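Local atomic coordinates of putative beta-glucosidase (Bifidobacterium adolescentis, PDB entry 5WAB), a protein that hydrolyses terminal beta-glucosidic linkages as a family 3 glycoside hydrolase and may also release the terminal arabinopyranose of ginsenoside Rb2. Residues E91-E96 against V137-G142; V102-G107 against P193-C198. All coordinates share one frame; numbering follows the deposited sequence.

Contact 1 (E91-E96 against V137-G142); sequences EAMAEE and VGIVAG
Glu91 lies against the backbone of Gly142, while Met93 reaches out to the end of Ile139, joining helices 83-99 and 129-144 as neighbours in the outer helical layer of the TIM-barrel domain of this family 3 glycoside hydrolase. The helices come together where Gly142 offers no side chain: its CA lies 4.6 Å from the CA of Glu91, a separation at which the main chains themselves are in contact. The aliphatic base of Glu91 runs alongside this glycine, with its CB bond directed neither at the partner helix nor away from it, and its CG reaches to 4.0 Å from Gly142 CA. Two residues on from Glu91, and three before Gly142 on the partner helix, side chain meets side chain instead. Met93 directs its CB at helix 129-144, whereas the first bond of Ile139 points neither at helix 83-99 nor away from it and only its outer end comes near; the two side chains cross at roughly a right angle. In Ile139 chi1 sets CG1 beside the backbone N, and chi2 (-62°) bends the branch again, leaving CD1 to meet the sulfur; Met93 SD and Ile139 CD1 stand 4.2 Å apart, a loose apolar touch. Ile139 also touches Ile86, extending the same helix-helix seam, and Met93 packs on Phe71 of a loop. At the glycine end, the carbonyl oxygen of Gly142 accepts a hydrogen bond from Ser145 OG and also faces Glu91: Glu91 CG is 3.6 Å from it, and Glu91 CA makes a CA-H...O contact with Gly142 O with an angle of 132° at the hydrogen.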
ATOM      1  N   GLU A  91      11.367  11.480   3.067  1.00 25.13           N
ATOM      2  CA  GLU A  91      12.229  12.590   3.462  1.00 26.12           C
ATOM      3  C   GLU A  91      11.791  13.887   2.798  1.00 24.74           C
ATOM      4  O   GLU A  91      11.776  14.946   3.438  1.00 25.31           O
ATOM      5  CB  GLU A  91      13.682  12.281   3.114  1.00 28.09           C
ATOM      6  CG  GLU A  91      14.230  11.028   3.753  1.00 28.61           C
ATOM      7  CD  GLU A  91      15.633  10.718   3.258  1.00 31.58           C
ATOM      8  OE1 GLU A  91      16.564  10.682   4.085  1.00 33.98           O
ATOM      9  OE2 GLU A  91      15.808  10.533   2.034  1.00 31.85           O
ATOM     10  N   ALA A  92      11.436  13.827   1.511  1.00 22.81           N
ATOM     11  CA  ALA A  92      10.985  15.031   0.820  1.00 23.51           C
ATOM     12  C   ALA A  92       9.666  15.533   1.398  1.00 23.73           C
ATOM     13  O   ALA A  92       9.487  16.741   1.589  1.00 24.97           O
ATOM     14  CB  ALA A  92      10.850  14.759  -0.677  1.00 23.19           C
ATOM     15  N   MET A  93       8.739  14.615   1.693  1.00 24.29           N
ATOM     16  CA  MET A  93       7.469  14.985   2.311  1.00 24.89           C
ATOM     17  C   MET A  93       7.678  15.692   3.649  1.00 25.54           C
ATOM     18  O   MET A  93       6.978  16.661   3.965  1.00 25.92           O
ATOM     19  CB  MET A  93       6.601  13.737   2.490  1.00 25.38           C
ATOM     20  CG  MET A  93       6.090  13.141   1.185  1.00 26.84           C
ATOM     21  SD  MET A  93       5.380  11.487   1.371  1.00 27.70           S
ATOM     22  CE  MET A  93       4.090  11.766   2.565  1.00 25.96           C
ATOM     23  N   ALA A  94       8.631  15.218   4.455  1.00 25.00           N
ATOM     24  CA  ALA A  94       8.881  15.855   5.743  1.00 23.97           C
ATOM     25  C   ALA A  94       9.449  17.258   5.571  1.00 25.32           C
ATOM     26  O   ALA A  94       9.069  18.184   6.299  1.00 24.53           O
ATOM     27  CB  ALA A  94       9.829  14.998   6.576  1.00 22.72           C
ATOM     28  N   GLU A  95      10.359  17.439   4.612  1.00 27.33           N
ATOM     29  CA  GLU A  95      10.948  18.755   4.394  1.00 28.46           C
ATOM     30  C   GLU A  95       9.894  19.763   3.951  1.00 29.60           C
ATOM     31  O   GLU A  95       9.953  20.942   4.323  1.00 29.58           O
ATOM     32  CB  GLU A  95      12.071  18.656   3.366  1.00 29.32           C
ATOM     33  CG  GLU A  95      13.267  17.862   3.862  1.00 30.21           C
ATOM     34  CD  GLU A  95      14.328  17.699   2.803  1.00 31.78           C
ATOM     35  OE1 GLU A  95      13.990  17.803   1.601  1.00 32.16           O
ATOM     36  OE2 GLU A  95      15.499  17.459   3.170  1.00 32.13           O
ATOM     37  N   GLU A  96       8.910  19.319   3.170  1.00 29.95           N
ATOM     38  CA  GLU A  96       7.823  20.223   2.822  1.00 31.46           C
ATOM     39  C   GLU A  96       6.974  20.539   4.047  1.00 29.73           C
ATOM     40  O   GLU A  96       6.514  21.675   4.211  1.00 30.30           O
ATOM     41  CB  GLU A  96       6.976  19.623   1.698  1.00 32.51           C
ATOM     42  CG  GLU A  96       7.797  19.228   0.482  1.00 34.68           C
ATOM     43  CD  GLU A  96       6.962  18.979  -0.763  1.00 35.30           C
ATOM     44  OE1 GLU A  96       5.719  19.067  -0.698  1.00 35.31           O
ATOM     45  OE2 GLU A  96       7.566  18.708  -1.819  1.00 36.11           O
ATOM     46  N   VAL A 137       6.861   1.197   5.116  1.00 20.57           N
ATOM     47  CA  VAL A 137       7.741   1.594   6.213  1.00 20.13           C
ATOM     48  C   VAL A 137       8.691   2.697   5.766  1.00 20.90           C
ATOM     49  O   VAL A 137       9.152   3.497   6.587  1.00 21.83           O
ATOM     50  CB  VAL A 137       8.510   0.371   6.753  1.00 19.96           C
ATOM     51  CG1 VAL A 137       9.452  -0.179   5.688  1.00 19.00           C
ATOM     52  CG2 VAL A 137       9.281   0.716   8.034  1.00 18.17           C
ATOM     53  N   GLY A 138       8.989   2.766   4.465  1.00 20.82           N
ATOM     54  CA  GLY A 138       9.844   3.828   3.969  1.00 21.28           C
ATOM     55  C   GLY A 138       9.260   5.208   4.192  1.00 22.52           C
ATOM     56  O   GLY A 138      10.001   6.170   4.419  1.00 24.12           O
ATOM     57  N   ILE A 139       7.932   5.327   4.143  1.00 20.95           N
ATOM     58  CA  ILE A 139       7.289   6.612   4.407  1.00 20.96           C
ATOM     59  C   ILE A 139       7.477   7.013   5.866  1.00 22.40           C
ATOM     60  O   ILE A 139       7.829   8.158   6.170  1.00 22.74           O
ATOM     61  CB  ILE A 139       5.799   6.567   4.021  1.00 19.89           C
ATOM     62  CG1 ILE A 139       5.650   6.334   2.519  1.00 20.44           C
ATOM     63  CG2 ILE A 139       5.110   7.860   4.395  1.00 16.67           C
ATOM     64  CD1 ILE A 139       6.255   7.436   1.670  1.00 18.60           C
ATOM     65  N   VAL A 140       7.232   6.080   6.790  1.00 23.80           N
ATOM     66  CA  VAL A 140       7.359   6.377   8.218  1.00 23.16           C
ATOM     67  C   VAL A 140       8.802   6.714   8.573  1.00 26.78           C
ATOM     68  O   VAL A 140       9.085   7.750   9.188  1.00 30.65           O
ATOM     69  CB  VAL A 140       6.839   5.197   9.058  1.00 22.29           C
ATOM     70  CG1 VAL A 140       7.081   5.450  10.530  1.00 21.57           C
ATOM     71  CG2 VAL A 140       5.352   4.958   8.787  1.00 16.04           C
ATOM     72  N   ALA A 141       9.737   5.833   8.209  1.00 27.22           N
ATOM     73  CA  ALA A 141      11.141   6.068   8.541  1.00 26.62           C
ATOM     74  C   ALA A 141      11.679   7.304   7.832  1.00 26.35           C
ATOM     75  O   ALA A 141      12.477   8.058   8.400  1.00 26.75           O
ATOM     76  CB  ALA A 141      11.980   4.843   8.188  1.00 27.19           C
ATOM     77  N   GLY A 142      11.254   7.525   6.589  1.00 26.27           N
ATOM     78  CA  GLY A 142      11.754   8.663   5.841  1.00 16.82           C
ATOM     79  C   GLY A 142      11.291   9.990   6.409  1.00 18.54           C
ATOM     80  O   GLY A 142      12.097  10.897   6.622  1.00 20.42           O
TER

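Contact 2 (V102-G107 against P193-C198)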
ATOM      1  N   VAL A 102       4.006  21.915   9.597  1.00 24.24           N
ATOM      2  CA  VAL A 102       3.125  20.759   9.767  1.00 23.50           C
ATOM      3  C   VAL A 102       3.888  19.700  10.549  1.00 23.85           C
ATOM      4  O   VAL A 102       4.889  19.163  10.060  1.00 24.29           O
ATOM      5  CB  VAL A 102       2.650  20.200   8.417  1.00 22.40           C
ATOM      6  CG1 VAL A 102       1.870  18.912   8.632  1.00 21.86           C
ATOM      7  CG2 VAL A 102       1.803  21.219   7.676  1.00 21.46           C
ATOM      8  N   ALA A 103       3.398  19.367  11.748  1.00 23.76           N
ATOM      9  CA  ALA A 103       4.138  18.457  12.620  1.00 24.21           C
ATOM     10  C   ALA A 103       3.869  16.992  12.308  1.00 24.29           C
ATOM     11  O   ALA A 103       4.746  16.149  12.533  1.00 26.07           O
ATOM     12  CB  ALA A 103       3.812  18.731  14.090  1.00 23.44           C
ATOM     13  N   VAL A 104       2.674  16.659  11.831  1.00 23.07           N
ATOM     14  CA  VAL A 104       2.320  15.285  11.499  1.00 22.79           C
ATOM     15  C   VAL A 104       1.648  15.281  10.136  1.00 23.93           C
ATOM     16  O   VAL A 104       0.734  16.075   9.888  1.00 28.06           O
ATOM     17  CB  VAL A 104       1.392  14.656  12.554  1.00 22.48           C
ATOM     18  CG1 VAL A 104       1.138  13.197  12.233  1.00 17.29           C
ATOM     19  CG2 VAL A 104       1.968  14.819  13.952  1.00 23.12           C
ATOM     20  N   ILE A 105       2.110  14.402   9.248  1.00 21.42           N
ATOM     21  CA  ILE A 105       1.481  14.191   7.950  1.00 19.30           C
ATOM     22  C   ILE A 105       0.713  12.877   8.013  1.00 19.46           C
ATOM     23  O   ILE A 105       1.249  11.858   8.465  1.00 19.47           O
ATOM     24  CB  ILE A 105       2.528  14.206   6.819  1.00 20.30           C
ATOM     25  CG1 ILE A 105       1.861  14.113   5.449  1.00 20.53           C
ATOM     26  CG2 ILE A 105       3.589  13.118   7.004  1.00 17.83           C
ATOM     27  CD1 ILE A 105       2.759  14.565   4.329  1.00 20.07           C
ATOM     28  N   LEU A 106      -0.552  12.904   7.586  1.00 21.72           N
ATOM     29  CA  LEU A 106      -1.503  11.829   7.892  1.00 22.37           C
ATOM     30  C   LEU A 106      -1.386  10.706   6.865  1.00 23.03           C
ATOM     31  O   LEU A 106      -2.198  10.555   5.952  1.00 24.86           O
ATOM     32  CB  LEU A 106      -2.922  12.382   7.963  1.00 22.86           C
ATOM     33  CG  LEU A 106      -3.136  13.444   9.041  1.00 23.28           C
ATOM     34  CD1 LEU A 106      -4.563  13.979   9.025  1.00 22.92           C
ATOM     35  CD2 LEU A 106      -2.781  12.880  10.409  1.00 23.59           C
ATOM     36  N   GLY A 107      -0.370   9.880   7.050  1.00 23.95           N
ATOM     37  CA  GLY A 107      -0.140   8.740   6.201  1.00 25.31           C
ATOM     38  C   GLY A 107       1.040   7.956   6.721  1.00 26.59           C
ATOM     39  O   GLY A 107       1.671   8.337   7.712  1.00 29.78           O
ATOM     40  N   PRO A 193       5.915   4.743  14.373  1.00 20.78           N
ATOM     41  CA  PRO A 193       5.196   5.940  13.940  1.00 19.63           C
ATOM     42  C   PRO A 193       4.761   6.742  15.151  1.00 18.41           C
ATOM     43  O   PRO A 193       4.228   6.199  16.121  1.00 19.23           O
ATOM     44  CB  PRO A 193       4.000   5.378  13.161  1.00 18.94           C
ATOM     45  CG  PRO A 193       4.311   3.924  12.937  1.00 18.10           C
ATOM     46  CD  PRO A 193       5.172   3.510  14.077  1.00 18.43           C
ATOM     47  N   TRP A 194       5.010   8.045  15.100  1.00 17.98           N
ATOM     48  CA  TRP A 194       4.669   8.863  16.250  1.00 19.33           C
ATOM     49  C   TRP A 194       3.160   8.961  16.443  1.00 19.40           C
ATOM     50  O   TRP A 194       2.712   9.347  17.527  1.00 21.24           O
ATOM     51  CB  TRP A 194       5.334  10.243  16.109  1.00 18.15           C
ATOM     52  CG  TRP A 194       6.849  10.148  16.050  1.00 17.32           C
ATOM     53  CD1 TRP A 194       7.613   9.046  16.331  1.00 16.67           C
ATOM     54  CD2 TRP A 194       7.776  11.188  15.693  1.00 19.44           C
ATOM     55  NE1 TRP A 194       8.948   9.331  16.168  1.00 17.09           N
ATOM     56  CE2 TRP A 194       9.077  10.639  15.780  1.00 18.96           C
ATOM     57  CE3 TRP A 194       7.634  12.527  15.314  1.00 17.21           C
ATOM     58  CZ2 TRP A 194      10.223  11.385  15.500  1.00 17.72           C
ATOM     59  CZ3 TRP A 194       8.768  13.263  15.041  1.00 17.92           C
ATOM     60  CH2 TRP A 194      10.047  12.691  15.130  1.00 18.06           C
ATOM     61  N   THR A 195       2.380   8.573  15.437  1.00 19.31           N
ATOM     62  CA  THR A 195       0.930   8.689  15.464  1.00 20.48           C
ATOM     63  C   THR A 195       0.337   7.544  14.646  1.00 19.58           C
ATOM     64  O   THR A 195       0.923   7.112  13.647  1.00 19.06           O
ATOM     65  CB  THR A 195       0.497  10.060  14.921  1.00 23.21           C
ATOM     66  OG1 THR A 195       0.848  11.078  15.869  1.00 25.55           O
ATOM     67  CG2 THR A 195      -0.992  10.119  14.678  1.00 26.32           C
ATOM     68  N   ILE A 196      -0.797   7.023  15.109  1.00 17.27           N
ATOM     69  CA  ILE A 196      -1.576   6.029  14.382  1.00 14.44           C
ATOM     70  C   ILE A 196      -3.013   6.525  14.316  1.00 15.75           C
ATOM     71  O   ILE A 196      -3.520   7.097  15.286  1.00 14.81           O
ATOM     72  CB  ILE A 196      -1.504   4.647  15.063  1.00 14.91           C
ATOM     73  CG1 ILE A 196      -0.121   4.027  14.857  1.00 14.69           C
ATOM     74  CG2 ILE A 196      -2.601   3.714  14.540  1.00 15.21           C
ATOM     75  CD1 ILE A 196      -0.001   2.636  15.407  1.00 12.63           C
ATOM     76  N   MET A 197      -3.662   6.333  13.169  1.00 15.95           N
ATOM     77  CA  MET A 197      -5.068   6.683  12.995  1.00 16.26           C
ATOM     78  C   MET A 197      -5.902   5.412  12.959  1.00 17.24           C
ATOM     79  O   MET A 197      -5.649   4.525  12.137  1.00 17.75           O
ATOM     80  CB  MET A 197      -5.294   7.484  11.715  1.00 15.08           C
ATOM     81  CG  MET A 197      -6.752   7.882  11.513  1.00 17.67           C
ATOM     82  SD  MET A 197      -7.030   8.922  10.067  1.00 20.71           S
ATOM     83  CE  MET A 197      -5.633  10.038  10.180  1.00 20.42           C
ATOM     84  N   CYS A 198      -6.895   5.330  13.835  1.00 18.91           N
ATOM     85  CA  CYS A 198      -7.787   4.186  13.831  1.00 20.13           C
ATOM     86  C   CYS A 198      -8.832   4.346  12.731  1.00 20.58           C
ATOM     87  O   CYS A 198      -9.071   5.443  12.219  1.00 21.56           O
ATOM     88  CB  CYS A 198      -8.471   4.026  15.190  1.00 21.73           C
ATOM     89  SG  CYS A 198      -9.929   5.077  15.404  1.00 24.11           S
TER
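With chi1 of -175°, Val104 sets CG1 opposite its own backbone nitrogen and aims that methyl at Thr195, whereas Met197 runs out extended through CG and SD before a bend at chi3 (-42°) turns its methyl toward Leu106. The valine methyl meets the branch carbon of the threonine, Val104 CG1 lying 4.2 Å from Thr195 CB. The hydroxyl of Thr195 is instead engaged by its own chain, through a weak hydrogen bond from OG1 to Trp194 O. At the second pair, Leu106 CD2 and Met197 CE are 4.0 Å apart, and the side chains cross nearly perpendicularly. Leu106 is also the centre of an inverse gamma turn, closed by the hydrogen bond from Gly107 N to Ile105 O (2.9 Å).

The backbones stay well apart, Val104 CA being 7.8 Å from Thr195 CA, because strand 149-155 runs between them; its Ser151 is touched by Leu106, Thr195 and Met197. A glycerol, probably from the crystallisation liquor, comes to about 3 Å (nearest atoms) from the side chain of Met197, which also packs on Asp232. Such packing across an intervening parallel strand, by side chains that meet over the same face of the sheet, is characteristic of the interior of a TIM barrel.

How the contacts relate
Both contacts are largely buried in the same TIM-barrel domain, but contact 1 has a partly exposed edge at Glu91, whereas all four touching residues of contact 2 are buried. Contact 1 joins two of the outer helices; contact 2 links two strands of the parallel sheet across the strand between them. Chain order ties them together, since strand 102-106 follows helix 83-99 and precedes helix 129-144. The layers meet directly where Met93 CE packs 3.6 Å from Ile105 CD1, between Val104 and Leu106 of contact 2, and where Val140 CG1 lies 3.9 Å from Pro193 CA. Contact 1 depends partly on bare backbone at a glycine, whereas contact 2 is made by side chains alone.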